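Local structure of Alr3790 protein (Anabaena sp., 3HIX) at residues T15-R20 against G32-P37. The protein is of unknown function but carries a rhodanese-like domain, the fold of sulfurtransferases and related enzymes, so a related role is possible but unproven. Sequence-based numbering, arbitrary orientation.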
ATOM      1  N   THR A  15       1.316  -7.998  -5.990  1.00 19.35           N
ATOM      2  CA  THR A  15       1.939  -7.393  -4.818  1.00 22.38           C
ATOM      3  C   THR A  15       1.020  -6.334  -4.233  1.00 18.47           C
ATOM      4  O   THR A  15       0.365  -5.602  -4.965  1.00 19.53           O
ATOM      5  CB  THR A  15       3.285  -6.742  -5.200  1.00 26.65           C
ATOM      6  OG1 THR A  15       4.165  -7.746  -5.711  1.00 33.92           O
ATOM      7  CG2 THR A  15       3.931  -6.079  -3.994  1.00 31.56           C
ATOM      8  N   ILE A  16       0.960  -6.266  -2.909  1.00 16.53           N
ATOM      9  CA  ILE A  16       0.104  -5.290  -2.250  1.00 16.13           C
ATOM     10  C   ILE A  16       0.968  -4.220  -1.588  1.00 13.43           C
ATOM     11  O   ILE A  16       1.917  -4.531  -0.876  1.00 20.39           O
ATOM     12  CB  ILE A  16      -0.803  -5.984  -1.202  1.00 12.74           C
ATOM     13  CG1 ILE A  16      -1.663  -7.044  -1.902  1.00 18.38           C
ATOM     14  CG2 ILE A  16      -1.668  -4.951  -0.491  1.00 10.20           C
ATOM     15  CD1 ILE A  16      -2.561  -7.842  -0.968  1.00 26.30           C
ATOM     16  N   LEU A  17       0.642  -2.957  -1.846  1.00 10.78           N
ATOM     17  CA  LEU A  17       1.399  -1.837  -1.289  1.00 17.53           C
ATOM     18  C   LEU A  17       0.522  -1.015  -0.365  1.00 16.56           C
ATOM     19  O   LEU A  17      -0.613  -0.688  -0.711  1.00 13.82           O
ATOM     20  CB  LEU A  17       1.934  -0.933  -2.407  1.00 17.73           C
ATOM     21  CG  LEU A  17       2.789  -1.579  -3.506  1.00 21.58           C
ATOM     22  CD1 LEU A  17       3.382  -0.479  -4.376  1.00 21.71           C
ATOM     23  CD2 LEU A  17       3.905  -2.426  -2.900  1.00 17.30           C
ATOM     24  N   ASP A  18       1.051  -0.702   0.814  1.00 16.88           N
ATOM     25  CA  ASP A  18       0.347   0.097   1.814  1.00 15.96           C
ATOM     26  C   ASP A  18       1.033   1.460   1.714  1.00 11.98           C
ATOM     27  O   ASP A  18       2.204   1.580   2.049  1.00 17.98           O
ATOM     28  CB  ASP A  18       0.555  -0.503   3.220  1.00 15.82           C
ATOM     29  CG  ASP A  18      -0.282   0.185   4.287  1.00 18.11           C
ATOM     30  OD1 ASP A  18      -0.570   1.393   4.144  1.00 16.99           O
ATOM     31  OD2 ASP A  18      -0.639  -0.478   5.288  1.00 19.79           O
ATOM     32  N   VAL A  19       0.312   2.471   1.239  1.00 13.81           N
ATOM     33  CA  VAL A  19       0.879   3.811   1.064  1.00 14.26           C
ATOM     34  C   VAL A  19       0.615   4.764   2.226  1.00 22.16           C
ATOM     35  O   VAL A  19       0.920   5.955   2.146  1.00 21.03           O
ATOM     36  CB  VAL A  19       0.372   4.467  -0.248  1.00 19.36           C
ATOM     37  CG1 VAL A  19       0.850   3.664  -1.430  1.00 20.88           C
ATOM     38  CG2 VAL A  19      -1.157   4.573  -0.248  1.00 21.89           C
ATOM     39  N   ARG A  20       0.053   4.241   3.308  1.00 18.70           N
ATOM     40  CA  ARG A  20      -0.201   5.070   4.481  1.00 17.18           C
ATOM     41  C   ARG A  20       1.108   5.332   5.219  1.00 24.78           C
ATOM     42  O   ARG A  20       2.146   4.754   4.898  1.00 19.76           O
ATOM     43  CB  ARG A  20      -1.178   4.367   5.430  1.00 14.71           C
ATOM     44  CG  ARG A  20      -2.533   4.063   4.797  1.00 17.16           C
ATOM     45  CD  ARG A  20      -3.377   3.190   5.711  1.00 16.76           C
ATOM     46  NE  ARG A  20      -2.685   1.948   6.045  1.00 14.01           N
ATOM     47  CZ  ARG A  20      -3.025   1.149   7.054  1.00 18.57           C
ATOM     48  NH1 ARG A  20      -4.059   1.454   7.824  1.00 19.94           N
ATOM     49  NH2 ARG A  20      -2.301   0.072   7.328  1.00 15.45           N
ATOM     50  N   GLY A  32       1.384  -9.445   4.336  1.00 21.23           N
ATOM     51  CA  GLY A  32       2.209  -9.503   3.143  1.00 28.29           C
ATOM     52  C   GLY A  32       2.352  -8.205   2.366  1.00 26.35           C
ATOM     53  O   GLY A  32       3.125  -8.140   1.407  1.00 30.12           O
ATOM     54  N   ALA A  33       1.617  -7.172   2.754  1.00 20.97           N
ATOM     55  CA  ALA A  33       1.709  -5.898   2.047  1.00 17.52           C
ATOM     56  C   ALA A  33       3.026  -5.223   2.379  1.00 18.60           C
ATOM     57  O   ALA A  33       3.546  -5.369   3.484  1.00 17.08           O
ATOM     58  CB  ALA A  33       0.547  -4.992   2.437  1.00 19.45           C
HETATM   59  N   MSE A  34       3.568  -4.483   1.419  1.00 17.39           N
HETATM   60  CA  MSE A  34       4.824  -3.769   1.613  1.00 19.01           C
HETATM   61  C   MSE A  34       4.570  -2.328   2.029  1.00 18.67           C
HETATM   62  O   MSE A  34       3.641  -1.683   1.529  1.00 16.93           O
HETATM   63  CB  MSE A  34       5.632  -3.758   0.322  1.00 22.68           C
HETATM   64  CG  MSE A  34       5.825  -5.110  -0.317  1.00 28.28           C
HETATM   65 SE   MSE A  34       6.833  -4.888  -1.952  1.00 48.34          SE
HETATM   66  CE  MSE A  34       8.536  -4.437  -1.165  1.00 45.27           C
ATOM     67  N   ALA A  35       5.399  -1.826   2.936  1.00 17.56           N
ATOM     68  CA  ALA A  35       5.288  -0.452   3.403  1.00 16.89           C
ATOM     69  C   ALA A  35       5.917   0.498   2.383  1.00 21.16           C
ATOM     70  O   ALA A  35       7.123   0.482   2.163  1.00 22.42           O
ATOM     71  CB  ALA A  35       5.987  -0.292   4.737  1.00 15.52           C
HETATM   72  N   MSE A  36       5.094   1.329   1.763  1.00 17.57           N
HETATM   73  CA  MSE A  36       5.607   2.286   0.796  1.00 18.93           C
HETATM   74  C   MSE A  36       4.816   3.574   0.886  1.00 19.50           C
HETATM   75  O   MSE A  36       3.973   3.857   0.051  1.00 20.91           O
HETATM   76  CB  MSE A  36       5.549   1.704  -0.620  1.00 15.45           C
HETATM   77  CG  MSE A  36       6.741   0.767  -0.943  1.00 24.00           C
HETATM   78 SE   MSE A  36       6.890   0.379  -2.848  1.00 53.47          SE
HETATM   79  CE  MSE A  36       8.143  -1.083  -2.775  1.00 32.86           C
ATOM     80  N   PRO A  37       5.072   4.367   1.933  1.00 22.44           N
ATOM     81  CA  PRO A  37       4.392   5.642   2.159  1.00 25.58           C
ATOM     82  C   PRO A  37       4.457   6.545   0.920  1.00 24.83           C
ATOM     83  O   PRO A  37       5.458   6.558   0.203  1.00 24.12           O
ATOM     84  CB  PRO A  37       5.154   6.222   3.349  1.00 27.97           C
ATOM     85  CG  PRO A  37       5.563   4.993   4.108  1.00 26.44           C
ATOM     86  CD  PRO A  37       6.048   4.096   3.003  1.00 25.95           C
TER
HETATM   87  O   HOH W   1       2.228  -8.214  -1.316  1.00 35.55           O
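Three backbone hydrogen bonds join Ile16 and Asp18 to segment 32-37: Met34 N gives to Ile16 O (2.8 Å), Asp18 N to Met34 O (2.9 Å) and Met36 N to Asp18 O (2.9 Å). Val19 CA lies 3.3 Å from Met36 O in a CA-H...O contact. At the other end a water accepts from Ile16 N and donates to Gly32 O. This is parallel pairing in the four-stranded sheet of the rhodanese-like domain, where 34-35 is outermost and 15-18 also borders 55-58. On one face, Leu17 and selenomethionine Met34 run side by side; with CG anti to the carbonyl carbon (chi1 -51°) and chi2 extended (179°), Met34 SE lies 3.7 Å from Thr15 CG2, while Leu17 CD1 meets Met36 SE. On the other, Ile16 CG2 touches Ala33 CB. That face also carries Asp18, gripped side-on nearly in the guanidinium plane: Arg20 NE bonds OD1 and NH2 bonds OD2 (2.7 Å, a salt bridge), each on the syn lone pair, and NH2 also hydrogen-bonds to Gly28 O. Asp18 OD1 accepts from Arg20 N (3.0 Å) too, closing an Asx turn. With an alanine for Asp18, the guanidinium would lose its carboxylate mate and is likely to turn more freely.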